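Local coordinates for endo-1,4-beta-xylanase C (Paenibacillus barcinonensis, PDB 4XUO), which hydrolyses beta-1,4-xylosidic linkages in xylan, and is represented here by CBM22-1, its calcium-containing xylan-binding domain, at residues V30-T35 / L46-R51; A39-Q44 / L148-I153; V71-G76 / K120-Y125. All blocks are in the same frame, centred on the assembly; numbering follows the deposited sequence.

Contact 1 (V30-T35 / L46-R51); sequences VKVDVT and LQTTGR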
ATOM      1  N   VAL A  30       7.122   8.544 -10.752  1.00 24.72           N
ATOM      2  CA  VAL A  30       7.822   7.330 -10.363  1.00 24.81           C
ATOM      3  C   VAL A  30       7.549   6.202 -11.348  1.00 24.73           C
ATOM      4  O   VAL A  30       6.672   6.309 -12.232  1.00 23.13           O
ATOM      5  CB  VAL A  30       7.401   6.859  -8.936  1.00 25.09           C
ATOM      6  CG1 VAL A  30       7.659   7.954  -7.923  1.00 26.05           C
ATOM      7  CG2 VAL A  30       5.949   6.423  -8.902  1.00 24.29           C
ATOM      8  N   LYS A  31       8.324   5.130 -11.188  1.00 24.21           N
ATOM      9  CA  LYS A  31       8.196   3.924 -11.980  1.00 24.61           C
ATOM     10  C   LYS A  31       7.720   2.798 -11.082  1.00 21.37           C
ATOM     11  O   LYS A  31       8.398   2.413 -10.123  1.00 22.87           O
ATOM     12  CB  LYS A  31       9.548   3.573 -12.614  1.00 28.03           C
ATOM     13  CG  LYS A  31       9.584   2.247 -13.366  1.00 32.30           C
ATOM     14  CD  LYS A  31      10.944   2.033 -14.036  1.00 35.88           C
ATOM     15  CE  LYS A  31      10.973   0.759 -14.864  1.00 38.76           C
ATOM     16  NZ  LYS A  31      11.815   0.901 -16.082  1.00 40.51           N
ATOM     17  N   VAL A  32       6.555   2.269 -11.411  1.00 20.04           N
ATOM     18  CA  VAL A  32       5.957   1.208 -10.652  1.00 21.28           C
ATOM     19  C   VAL A  32       5.749   0.020 -11.577  1.00 24.15           C
ATOM     20  O   VAL A  32       5.016   0.130 -12.578  1.00 25.53           O
ATOM     21  CB  VAL A  32       4.605   1.626 -10.058  1.00 21.02           C
ATOM     22  CG1 VAL A  32       3.898   0.414  -9.463  1.00 21.23           C
ATOM     23  CG2 VAL A  32       4.804   2.727  -9.013  1.00 21.33           C
ATOM     24  N   ASP A  33       6.399  -1.096 -11.251  1.00 24.71           N
ATOM     25  CA  ASP A  33       6.374  -2.282 -12.117  1.00 27.66           C
ATOM     26  C   ASP A  33       6.711  -3.540 -11.329  1.00 26.14           C
ATOM     27  O   ASP A  33       7.189  -3.459 -10.202  1.00 26.51           O
ATOM     28  CB  ASP A  33       7.351  -2.096 -13.287  1.00 30.12           C
ATOM     29  CG  ASP A  33       8.793  -1.825 -12.839  1.00 34.61           C
ATOM     30  OD1 ASP A  33       9.170  -2.066 -11.669  1.00 37.11           O
ATOM     31  OD2 ASP A  33       9.594  -1.384 -13.683  1.00 41.92           O
ATOM     32  N   VAL A  34       6.437  -4.694 -11.919  1.00 25.88           N
ATOM     33  CA  VAL A  34       6.751  -5.971 -11.291  1.00 26.55           C
ATOM     34  C   VAL A  34       8.219  -6.356 -11.570  1.00 28.63           C
ATOM     35  O   VAL A  34       8.769  -6.050 -12.649  1.00 29.39           O
ATOM     36  CB  VAL A  34       5.754  -7.043 -11.743  1.00 29.49           C
ATOM     37  CG1 VAL A  34       6.080  -8.393 -11.151  1.00 30.20           C
ATOM     38  CG2 VAL A  34       4.354  -6.616 -11.331  1.00 29.94           C
ATOM     39  N   THR A  35       8.864  -6.969 -10.574  1.00 28.80           N
ATOM     40  CA  THR A  35      10.244  -7.427 -10.702  1.00 26.90           C
ATOM     41  C   THR A  35      10.339  -8.886 -10.319  1.00 27.82           C
ATOM     42  O   THR A  35       9.663  -9.341  -9.383  1.00 25.04           O
ATOM     43  CB  THR A  35      11.231  -6.623  -9.818  1.00 27.59           C
ATOM     44  OG1 THR A  35      12.573  -7.067 -10.061  1.00 28.70           O
ATOM     45  CG2 THR A  35      10.936  -6.781  -8.327  1.00 26.28           C
ATOM     46  N   LEU A  46       6.284  -6.152  -6.295  1.00 20.34           N
ATOM     47  CA  LEU A  46       6.028  -4.840  -6.912  1.00 20.22           C
ATOM     48  C   LEU A  46       7.116  -3.842  -6.530  1.00 19.51           C
ATOM     49  O   LEU A  46       7.348  -3.607  -5.336  1.00 20.20           O
ATOM     50  CB  LEU A  46       4.689  -4.266  -6.432  1.00 21.16           C
ATOM     51  CG  LEU A  46       4.268  -2.965  -7.146  1.00 20.67           C
ATOM     52  CD1 LEU A  46       3.779  -3.237  -8.565  1.00 22.20           C
ATOM     53  CD2 LEU A  46       3.186  -2.256  -6.344  1.00 21.67           C
ATOM     54  N   GLN A  47       7.779  -3.256  -7.526  1.00 19.42           N
ATOM     55  CA  GLN A  47       8.923  -2.380  -7.260  1.00 20.29           C
ATOM     56  C   GLN A  47       8.604  -0.926  -7.573  1.00 19.80           C
ATOM     57  O   GLN A  47       8.049  -0.613  -8.643  1.00 20.66           O
ATOM     58  CB  GLN A  47      10.132  -2.840  -8.101  1.00 20.97           C
ATOM     59  CG  GLN A  47      11.308  -1.878  -8.113  1.00 23.26           C
ATOM     60  CD  GLN A  47      12.479  -2.425  -8.902  1.00 25.93           C
ATOM     61  OE1 GLN A  47      12.370  -2.684 -10.106  1.00 31.47           O
ATOM     62  NE2 GLN A  47      13.589  -2.634  -8.226  1.00 27.50           N
ATOM     63  N   THR A  48       9.024  -0.033  -6.689  1.00 20.42           N
ATOM     64  CA  THR A  48       8.885   1.385  -6.920  1.00 19.78           C
ATOM     65  C   THR A  48      10.253   2.071  -6.905  1.00 20.79           C
ATOM     66  O   THR A  48      10.979   1.978  -5.917  1.00 21.50           O
ATOM     67  CB  THR A  48       7.970   2.039  -5.860  1.00 18.75           C
ATOM     68  OG1 THR A  48       6.649   1.450  -5.911  1.00 18.15           O
ATOM     69  CG2 THR A  48       7.852   3.506  -6.123  1.00 19.36           C
ATOM     70  N   THR A  49      10.612   2.721  -8.020  1.00 21.65           N
ATOM     71  CA  THR A  49      11.807   3.547  -8.106  1.00 22.14           C
ATOM     72  C   THR A  49      11.501   4.948  -8.647  1.00 23.10           C
ATOM     73  O   THR A  49      10.408   5.206  -9.170  1.00 20.61           O
ATOM     74  CB  THR A  49      12.847   2.915  -9.058  1.00 23.77           C
ATOM     75  OG1 THR A  49      12.275   2.761 -10.363  1.00 24.07           O
ATOM     76  CG2 THR A  49      13.348   1.584  -8.520  1.00 24.10           C
ATOM     77  N   GLY A  50      12.480   5.846  -8.554  1.00 22.49           N
ATOM     78  CA  GLY A  50      12.353   7.184  -9.125  1.00 25.20           C
ATOM     79  C   GLY A  50      11.645   8.203  -8.258  1.00 24.99           C
ATOM     80  O   GLY A  50      11.187   9.245  -8.740  1.00 23.32           O
ATOM     81  N   ARG A  51      11.532   7.895  -6.965  1.00 23.62           N
ATOM     82  CA  ARG A  51      10.956   8.822  -6.017  1.00 21.82           C
ATOM     83  C   ARG A  51      11.880  10.024  -5.825  1.00 23.46           C
ATOM     84  O   ARG A  51      13.080   9.841  -5.637  1.00 24.17           O
ATOM     85  CB  ARG A  51      10.691   8.112  -4.668  1.00 20.67           C
ATOM     86  CG  ARG A  51       9.582   7.076  -4.771  1.00 18.88           C
ATOM     87  CD  ARG A  51       9.290   6.319  -3.472  1.00 18.75           C
ATOM     88  NE  ARG A  51       8.711   7.197  -2.452  1.00 18.28           N
ATOM     89  CZ  ARG A  51       9.346   7.707  -1.395  1.00 17.81           C
ATOM     90  NH1 ARG A  51      10.606   7.439  -1.121  1.00 17.81           N
ATOM     91  NH2 ARG A  51       8.681   8.493  -0.587  1.00 19.68           N
TER

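Contact 2 (A39-Q44 / L148-I153); sequences AYQGKQ and LDEFQI. With CA (calcium ion), chain C.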
ATOM      1  N   ALA A  39      11.590 -11.126  -4.046  1.00 26.94           N
ATOM      2  CA  ALA A  39      10.207 -11.438  -3.668  1.00 26.07           C
ATOM      3  C   ALA A  39      10.155 -11.968  -2.246  1.00 26.53           C
ATOM      4  O   ALA A  39      11.143 -12.511  -1.737  1.00 26.05           O
ATOM      5  CB  ALA A  39       9.586 -12.452  -4.629  1.00 26.65           C
ATOM      6  N   TYR A  40       9.007 -11.800  -1.598  1.00 24.84           N
ATOM      7  CA  TYR A  40       8.840 -12.318  -0.255  1.00 25.45           C
ATOM      8  C   TYR A  40       8.246 -13.718  -0.350  1.00 26.88           C
ATOM      9  O   TYR A  40       8.623 -14.592   0.424  1.00 26.65           O
ATOM     10  CB  TYR A  40       7.985 -11.382   0.612  1.00 24.50           C
ATOM     11  CG  TYR A  40       7.576 -12.028   1.915  1.00 25.47           C
ATOM     12  CD1 TYR A  40       8.463 -12.131   2.978  1.00 25.95           C
ATOM     13  CD2 TYR A  40       6.317 -12.582   2.060  1.00 27.28           C
ATOM     14  CE1 TYR A  40       8.082 -12.755   4.165  1.00 27.77           C
ATOM     15  CE2 TYR A  40       5.934 -13.193   3.233  1.00 29.18           C
ATOM     16  CZ  TYR A  40       6.818 -13.276   4.279  1.00 27.96           C
ATOM     17  OH  TYR A  40       6.395 -13.909   5.429  1.00 33.15           O
ATOM     18  N   GLN A  41       7.311 -13.891  -1.290  1.00 26.56           N
ATOM     19  CA  GLN A  41       6.709 -15.163  -1.658  1.00 28.35           C
ATOM     20  C   GLN A  41       6.687 -15.300  -3.182  1.00 27.88           C
ATOM     21  O   GLN A  41       6.520 -14.310  -3.907  1.00 23.78           O
ATOM     22  CB  GLN A  41       5.271 -15.219  -1.175  1.00 33.00           C
ATOM     23  CG  GLN A  41       4.742 -16.617  -0.977  1.00 34.80           C
ATOM     24  CD  GLN A  41       5.248 -17.210   0.323  1.00 40.55           C
ATOM     25  OE1 GLN A  41       5.646 -16.484   1.243  1.00 47.01           O
ATOM     26  NE2 GLN A  41       5.231 -18.534   0.413  1.00 45.61           N
ATOM     27  N   GLY A  42       6.849 -16.525  -3.682  1.00 28.80           N
ATOM     28  CA  GLY A  42       6.873 -16.738  -5.129  1.00 28.31           C
ATOM     29  C   GLY A  42       8.099 -16.124  -5.771  1.00 26.65           C
ATOM     30  O   GLY A  42       9.173 -16.050  -5.160  1.00 26.92           O
ATOM     31  N   LYS A  43       7.962 -15.694  -7.019  1.00 27.22           N
ATOM     32  CA  LYS A  43       9.113 -15.219  -7.776  1.00 29.18           C
ATOM     33  C   LYS A  43       9.152 -13.712  -7.938  1.00 27.59           C
ATOM     34  O   LYS A  43      10.198 -13.160  -8.272  1.00 28.44           O
ATOM     35  CB  LYS A  43       9.137 -15.862  -9.177  1.00 33.20           C
ATOM     36  CG  LYS A  43       8.896 -17.375  -9.194  1.00 36.77           C
ATOM     37  CD  LYS A  43       9.147 -17.988 -10.572  1.00 41.10           C
ATOM     38  CE  LYS A  43       8.014 -17.697 -11.546  1.00 45.32           C
ATOM     39  NZ  LYS A  43       8.297 -18.216 -12.913  1.00 47.86           N
ATOM     40  N   GLN A  44       8.024 -13.041  -7.700  1.00 25.88           N
ATOM     41  CA  GLN A  44       7.887 -11.639  -8.097  1.00 25.86           C
ATOM     42  C   GLN A  44       7.319 -10.746  -7.009  1.00 22.70           C
ATOM     43  O   GLN A  44       6.609 -11.212  -6.129  1.00 21.16           O
ATOM     44  CB  GLN A  44       6.999 -11.548  -9.336  1.00 26.61           C
ATOM     45  CG  GLN A  44       7.645 -12.175 -10.561  1.00 28.58           C
ATOM     46  CD  GLN A  44       6.843 -11.941 -11.823  1.00 30.74           C
ATOM     47  OE1 GLN A  44       5.639 -12.176 -11.864  1.00 33.64           O
ATOM     48  NE2 GLN A  44       7.504 -11.445 -12.848  1.00 33.55           N
ATOM     49  N   LEU A 148       7.132  -4.211  -2.537  1.00 17.82           N
ATOM     50  CA  LEU A 148       5.944  -4.687  -1.834  1.00 16.65           C
ATOM     51  C   LEU A 148       5.535  -6.060  -2.334  1.00 17.26           C
ATOM     52  O   LEU A 148       5.470  -6.291  -3.563  1.00 18.84           O
ATOM     53  CB  LEU A 148       4.768  -3.704  -2.045  1.00 16.11           C
ATOM     54  CG  LEU A 148       3.399  -4.107  -1.507  1.00 15.55           C
ATOM     55  CD1 LEU A 148       3.395  -4.149   0.014  1.00 16.07           C
ATOM     56  CD2 LEU A 148       2.275  -3.208  -2.006  1.00 15.96           C
ATOM     57  N   ASP A 149       5.192  -6.958  -1.423  1.00 16.41           N
ATOM     58  CA  ASP A 149       4.685  -8.297  -1.833  1.00 19.44           C
ATOM     59  C   ASP A 149       3.623  -8.817  -0.858  1.00 19.45           C
ATOM     60  O   ASP A 149       3.494  -8.321   0.260  1.00 19.56           O
ATOM     61  CB  ASP A 149       5.860  -9.295  -1.930  1.00 20.52           C
ATOM     62  CG  ASP A 149       5.572 -10.480  -2.865  1.00 22.46           C
ATOM     63  OD1 ASP A 149       4.488 -10.505  -3.556  1.00 19.31           O
ATOM     64  OD2 ASP A 149       6.444 -11.378  -2.923  1.00 20.48           O
ATOM     65  N   GLU A 150       2.858  -9.822  -1.285  1.00 21.21           N
ATOM     66  CA  GLU A 150       1.837 -10.460  -0.445  1.00 23.74           C
ATOM     67  C   GLU A 150       0.956  -9.405   0.206  1.00 20.50           C
ATOM     68  O   GLU A 150       0.786  -9.368   1.411  1.00 20.37           O
ATOM     69  CB  GLU A 150       2.456 -11.419   0.593  1.00 25.53           C
ATOM     70  CG  GLU A 150       2.941 -12.714  -0.024  1.00 30.55           C
ATOM     71  CD  GLU A 150       1.823 -13.577  -0.580  1.00 34.00           C
ATOM     72  OE1 GLU A 150       1.205 -14.338   0.206  1.00 39.16           O
ATOM     73  OE2 GLU A 150       1.562 -13.503  -1.806  1.00 36.61           O
ATOM     74  N   PHE A 151       0.425  -8.525  -0.630  1.00 17.44           N
ATOM     75  CA  PHE A 151      -0.492  -7.484  -0.172  1.00 18.41           C
ATOM     76  C   PHE A 151      -1.895  -8.054  -0.018  1.00 18.63           C
ATOM     77  O   PHE A 151      -2.324  -8.864  -0.841  1.00 19.56           O
ATOM     78  CB  PHE A 151      -0.482  -6.301  -1.149  1.00 18.52           C
ATOM     79  CG  PHE A 151      -1.461  -5.208  -0.788  1.00 18.47           C
ATOM     80  CD1 PHE A 151      -1.175  -4.288   0.204  1.00 18.45           C
ATOM     81  CD2 PHE A 151      -2.661  -5.111  -1.460  1.00 17.73           C
ATOM     82  CE1 PHE A 151      -2.082  -3.293   0.538  1.00 19.15           C
ATOM     83  CE2 PHE A 151      -3.582  -4.122  -1.141  1.00 17.81           C
ATOM     84  CZ  PHE A 151      -3.289  -3.206  -0.140  1.00 18.69           C
ATOM     85  N   GLN A 152      -2.583  -7.668   1.056  1.00 20.57           N
ATOM     86  CA  GLN A 152      -3.934  -8.183   1.351  1.00 19.09           C
ATOM     87  C   GLN A 152      -4.818  -7.159   2.059  1.00 17.41           C
ATOM     88  O   GLN A 152      -4.347  -6.391   2.880  1.00 16.00           O
ATOM     89  CB  GLN A 152      -3.815  -9.445   2.220  1.00 20.48           C
ATOM     90  CG  GLN A 152      -5.108 -10.143   2.590  1.00 22.23           C
ATOM     91  CD  GLN A 152      -4.853 -11.374   3.473  1.00 24.47           C
ATOM     92  OE1 GLN A 152      -4.516 -12.432   2.969  1.00 29.61           O
ATOM     93  NE2 GLN A 152      -4.969 -11.222   4.776  1.00 24.99           N
ATOM     94  N   ILE A 153      -6.115  -7.186   1.764  1.00 15.70           N
ATOM     95  CA  ILE A 153      -7.090  -6.435   2.506  1.00 17.43           C
ATOM     96  C   ILE A 153      -8.188  -7.449   2.889  1.00 18.61           C
ATOM     97  O   ILE A 153      -8.714  -8.116   2.005  1.00 18.96           O
ATOM     98  CB  ILE A 153      -7.720  -5.294   1.675  1.00 16.58           C
ATOM     99  CG1 ILE A 153      -6.648  -4.306   1.198  1.00 17.25           C
ATOM    100  CG2 ILE A 153      -8.799  -4.609   2.477  1.00 17.77           C
ATOM    101  CD1 ILE A 153      -7.186  -3.076   0.475  1.00 17.14           C
TER
HETATM  102 CA    CA C1001       5.096 -12.525  -4.822  1.00 22.22          CA
HETATM  103  O   HOH W   1       3.579 -13.822  -3.619  1.00 23.71           O

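Contact 3 (V71-G76 / K120-Y125); sequences VVEISG and KLQGQY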
ATOM      1  N   VAL A  71     -14.984  -1.952   8.723  1.00 19.14           N
ATOM      2  CA  VAL A  71     -13.605  -2.036   9.253  1.00 18.10           C
ATOM      3  C   VAL A  71     -12.829  -3.077   8.467  1.00 17.53           C
ATOM      4  O   VAL A  71     -13.236  -4.249   8.387  1.00 18.62           O
ATOM      5  CB  VAL A  71     -13.589  -2.378  10.736  1.00 19.20           C
ATOM      6  CG1 VAL A  71     -12.157  -2.464  11.230  1.00 19.53           C
ATOM      7  CG2 VAL A  71     -14.352  -1.317  11.522  1.00 20.06           C
ATOM      8  N   VAL A  72     -11.712  -2.655   7.864  1.00 16.42           N
ATOM      9  CA  VAL A  72     -10.843  -3.569   7.118  1.00 15.08           C
ATOM     10  C   VAL A  72      -9.428  -3.636   7.701  1.00 15.50           C
ATOM     11  O   VAL A  72      -9.033  -2.805   8.508  1.00 17.86           O
ATOM     12  CB  VAL A  72     -10.769  -3.216   5.601  1.00 16.05           C
ATOM     13  CG1 VAL A  72     -12.184  -3.162   5.020  1.00 14.92           C
ATOM     14  CG2 VAL A  72     -10.066  -1.886   5.385  1.00 15.32           C
ATOM     15  N   GLU A  73      -8.708  -4.676   7.311  1.00 16.02           N
ATOM     16  CA  GLU A  73      -7.309  -4.885   7.720  1.00 16.08           C
ATOM     17  C   GLU A  73      -6.391  -4.984   6.484  1.00 15.54           C
ATOM     18  O   GLU A  73      -6.582  -5.847   5.618  1.00 14.03           O
ATOM     19  CB  GLU A  73      -7.200  -6.154   8.578  1.00 18.21           C
ATOM     20  CG  GLU A  73      -5.866  -6.330   9.334  1.00 19.39           C
ATOM     21  CD  GLU A  73      -6.026  -7.310  10.502  1.00 20.86           C
ATOM     22  OE1 GLU A  73      -6.054  -6.852  11.663  1.00 21.60           O
ATOM     23  OE2 GLU A  73      -6.230  -8.515  10.234  1.00 23.67           O
ATOM     24  N   ILE A  74      -5.411  -4.058   6.422  1.00 14.89           N
ATOM     25  CA  ILE A  74      -4.499  -3.874   5.309  1.00 15.84           C
ATOM     26  C   ILE A  74      -3.128  -4.365   5.730  1.00 15.53           C
ATOM     27  O   ILE A  74      -2.629  -3.938   6.773  1.00 17.00           O
ATOM     28  CB  ILE A  74      -4.415  -2.389   4.885  1.00 16.55           C
ATOM     29  CG1 ILE A  74      -5.817  -1.888   4.520  1.00 16.63           C
ATOM     30  CG2 ILE A  74      -3.466  -2.194   3.701  1.00 16.17           C
ATOM     31  CD1 ILE A  74      -5.939  -0.404   4.251  1.00 17.09           C
ATOM     32  N   SER A  75      -2.550  -5.267   4.951  1.00 16.10           N
ATOM     33  CA  SER A  75      -1.229  -5.813   5.262  1.00 17.45           C
ATOM     34  C   SER A  75      -0.387  -6.122   4.039  1.00 18.15           C
ATOM     35  O   SER A  75      -0.887  -6.314   2.913  1.00 15.95           O
ATOM     36  CB  SER A  75      -1.367  -7.089   6.074  1.00 17.20           C
ATOM     37  OG  SER A  75      -2.085  -8.056   5.315  1.00 18.17           O
ATOM     38  N   GLY A  76       0.919  -6.192   4.267  1.00 16.29           N
ATOM     39  CA  GLY A  76       1.860  -6.488   3.192  1.00 16.85           C
ATOM     40  C   GLY A  76       3.281  -6.534   3.721  1.00 17.40           C
ATOM     41  O   GLY A  76       3.551  -6.137   4.869  1.00 16.06           O
ATOM     42  N   LYS A 120       6.947  -6.908   7.893  1.00 18.42           N
ATOM     43  CA  LYS A 120       5.499  -6.886   7.832  1.00 19.34           C
ATOM     44  C   LYS A 120       4.915  -5.531   8.235  1.00 18.02           C
ATOM     45  O   LYS A 120       5.206  -5.017   9.311  1.00 16.68           O
ATOM     46  CB  LYS A 120       4.877  -7.931   8.745  1.00 21.11           C
ATOM     47  CG  LYS A 120       3.420  -8.148   8.386  1.00 23.76           C
ATOM     48  CD  LYS A 120       2.768  -9.322   9.069  1.00 27.79           C
ATOM     49  CE  LYS A 120       1.353  -9.481   8.506  1.00 29.84           C
ATOM     50  NZ  LYS A 120       0.561 -10.527   9.206  1.00 32.19           N
ATOM     51  N   LEU A 121       4.074  -4.970   7.360  1.00 16.25           N
ATOM     52  CA  LEU A 121       3.255  -3.801   7.666  1.00 15.85           C
ATOM     53  C   LEU A 121       1.802  -4.224   7.756  1.00 15.25           C
ATOM     54  O   LEU A 121       1.344  -5.063   6.967  1.00 16.99           O
ATOM     55  CB  LEU A 121       3.396  -2.754   6.563  1.00 16.77           C
ATOM     56  CG  LEU A 121       4.774  -2.210   6.192  1.00 16.63           C
ATOM     57  CD1 LEU A 121       4.545  -1.013   5.291  1.00 16.82           C
ATOM     58  CD2 LEU A 121       5.586  -1.783   7.378  1.00 17.50           C
ATOM     59  N   GLN A 122       1.080  -3.673   8.722  1.00 15.35           N
ATOM     60  CA  GLN A 122      -0.320  -4.020   8.940  1.00 15.56           C
ATOM     61  C   GLN A 122      -1.013  -2.964   9.792  1.00 16.05           C
ATOM     62  O   GLN A 122      -0.443  -2.449  10.764  1.00 16.13           O
ATOM     63  CB  GLN A 122      -0.448  -5.403   9.579  1.00 15.71           C
ATOM     64  CG  GLN A 122      -1.883  -5.876   9.705  1.00 16.20           C
ATOM     65  CD  GLN A 122      -2.011  -7.354  10.084  1.00 19.25           C
ATOM     66  OE1 GLN A 122      -1.266  -7.889  10.926  1.00 22.26           O
ATOM     67  NE2 GLN A 122      -2.967  -8.008   9.495  1.00 18.65           N
ATOM     68  N   GLY A 123      -2.246  -2.634   9.418  1.00 15.27           N
ATOM     69  CA  GLY A 123      -3.080  -1.801  10.235  1.00 15.89           C
ATOM     70  C   GLY A 123      -4.546  -1.925   9.805  1.00 17.53           C
ATOM     71  O   GLY A 123      -4.822  -2.291   8.646  1.00 16.48           O
ATOM     72  N   GLN A 124      -5.450  -1.628  10.738  1.00 16.84           N
ATOM     73  CA  GLN A 124      -6.872  -1.493  10.418  1.00 17.63           C
ATOM     74  C   GLN A 124      -7.235  -0.114   9.837  1.00 18.04           C
ATOM     75  O   GLN A 124      -6.542   0.899  10.051  1.00 18.55           O
ATOM     76  CB  GLN A 124      -7.702  -1.858  11.620  1.00 17.96           C
ATOM     77  CG  GLN A 124      -7.670  -3.335  11.865  1.00 17.95           C
ATOM     78  CD  GLN A 124      -8.548  -3.754  12.999  1.00 18.68           C
ATOM     79  OE1 GLN A 124      -9.333  -2.953  13.506  1.00 19.63           O
ATOM     80  NE2 GLN A 124      -8.391  -4.999  13.435  1.00 20.02           N
ATOM     81  N   TYR A 125      -8.304  -0.083   9.053  1.00 17.69           N
ATOM     82  CA  TYR A 125      -8.780   1.151   8.472  1.00 16.54           C
ATOM     83  C   TYR A 125     -10.319   1.119   8.327  1.00 16.34           C
ATOM     84  O   TYR A 125     -10.912   0.048   8.085  1.00 16.39           O
ATOM     85  CB  TYR A 125      -8.138   1.344   7.083  1.00 16.86           C
ATOM     86  CG  TYR A 125      -8.624   2.593   6.390  1.00 16.18           C
ATOM     87  CD1 TYR A 125      -8.177   3.825   6.781  1.00 17.03           C
ATOM     88  CD2 TYR A 125      -9.601   2.539   5.405  1.00 16.97           C
ATOM     89  CE1 TYR A 125      -8.639   4.981   6.189  1.00 16.03           C
ATOM     90  CE2 TYR A 125     -10.082   3.691   4.822  1.00 16.09           C
ATOM     91  CZ  TYR A 125      -9.583   4.910   5.220  1.00 16.18           C
ATOM     92  OH  TYR A 125     -10.040   6.075   4.665  1.00 16.45           O
TER

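Contact 1 (V30-T35 / L46-R51)
Lys31 and Thr49, and two residues further in Asp33 and Gln47, are the hydrogen-bonded pairs of an antiparallel beta hairpin, strands 31-35 and 45-49, at one edge of the CBM22 beta-sandwich. Each pair is closed by two backbone bonds. Lys31 N to Thr49 O is 2.9 Å and almost straight (179° at the hydrogen), while Gln47 N to Asp33 O is the shortest of the four at 2.7 Å. Between them the Val32-Thr48 pair has no such bonds, but Thr48 CA and Val32 CA direct CA-H...O contacts at Lys31 O and Gln47 O.

Apolar packing lies on the face of Val32, Val34, Leu46 and Thr48, which looks into the sandwich. With chi1 at -174°, CG of Leu46 is turned away from the backbone N, which brings CD1 to 3.8 Å from Val32 CG1; Trp24 and Pro58 touch the same leucine. An alanine in place of Leu46 would probably take away the methyl that packs on Val32 CG1 and open a gap beside Trp24 and Pro58.

The other face is polar. Asp33 and Gln47 extend in company from the same face, their carboxylate and amide planes 43° apart; Thr49 OG1 lies alongside Lys31 CB at 3.6 Å. Where the strands end, Gly50 takes a positive phi at which a CB would press against the preceding carbonyl oxygen. Beyond it, Arg51 sends its guanidinium group to the carbonyl oxygens of Ser139, Asp141 and Ala144, and its CG lies 3.8 Å from Val30 CG1.

Contact 2 (A39-Q44 / L148-I153)
Asp149 meets Tyr40, Gln41 and Gln44 at the calcium site of the CBM22 beta-sandwich, where the loop joining strands 31-35 and 45-49 folds over a corner in the chain at Glu150. The carboxylate of Asp149 grips the metal with both oxygens, OD1 at 2.5 Å and OD2 at 2.6 Å from the calcium ion. The loop supplies two backbone carbonyls: Gln41 O stands 2.5 Å and Gln44 O 2.4 Å from the same ion. Water 1, Ser15 O and Glu17 OE2 bring the count of ligand atoms to seven.

Asp149 OD2 has further work to do. Tyr40 N donates to its anti lone pair at 2.9 Å, and Gln41 N reaches it at 3.1 Å in a nearly straight bond (176°), coming from above the carboxylate plane by 41°. One oxygen thus takes two backbone N-H groups as well as the metal. Asp149 OD1, on the other side of the group, receives a weak bond from Glu150 N.

Around this polar centre the side chains pack lightly. Glu150 CG lies against Gln41 CB and also meets the edge of the Tyr40 ring at CD2, in the plane of the ring. The glutamate chain bends at chi2, and its OE2 accepts a bond from water 1, making Glu150 a second-shell residue that holds a metal-bound water. The Tyr40 ring itself stacks with Tyr77 and meets Trp118 edge-to-face.

With the ion and two N-H donors all bearing on OD2, the negative charge of Asp149 is probably well compensated, and the arrangement fixes the rotation of its carboxylate while tying the loop to the strand corner; the calcium is therefore likely to be structural, joining segments distant in sequence.

Contact 3 (V71-G76 / K120-Y125)
Val72 and Ile74 pack beside Tyr125 on the buried face of an antiparallel strand pair, 71-76 with 120-125, within one sheet of the beta-sandwich. This is the tight side. Val72 CG2 lies 4.1 Å and Ile74 CD1 4.0 Å from Tyr125 CB, and Val72 CG2 stands at the edge of the tyrosine ring, near its plane. A chi1 of 178° swings the Tyr125 ring away from strand 71-76, and its hydroxyl is hydrogen-bonded to Asp105. Six backbone bonds hold the strands in register, among them Leu121 N to Gly76 O at 2.8 Å and Ile74 N to Gly123 O at 2.9 Å. Gly123 faces Ile74 with no side chain of its own.

The opposite face is polar and looser. Glu73 lies between Gln122 and Gln124: its OE1 receives only a weak bond from Gln124 NE2, 3.5 Å long, with the carboxylate and amide planes 47° apart. Gln122 NE2 lies 3.4 Å from Glu73 OE2, but at an angle too poor for a hydrogen bond. Nearby, Ser75 CB rests on Gln122 CG.

Strand 146-157 flanks 71-76 on its other edge, bonding to Ser75 through Gln152. Beneath the buried face, strands 87-96 and 132-139 of the second sheet supply Phe91, Val93, Leu133, Leu135 and Leu137 to pack against Leu121, Ile74 and Tyr125.

Overall arrangement
All three contacts reach one antiparallel sheet, in which strand 146-157 lies between the hairpin of contact 1 and the strand pair of contact 3. Contact 2 is the link: Leu46 N of contact 1 sits 2.9 Å from Leu148 O, and Gln152 N lies 2.9 Å from Ser75 O of contact 3, both probable hydrogen bonds. Contacts 1 and 3 do not touch; their centres are about 22 Å apart, on opposite sides of the chain's centre. The calcium ion belongs to contact 2 and is bound partly by the loop that connects the two strands of contact 1. It is about 8 Å from the side chain of Val34, and about 11 Å from Gly76.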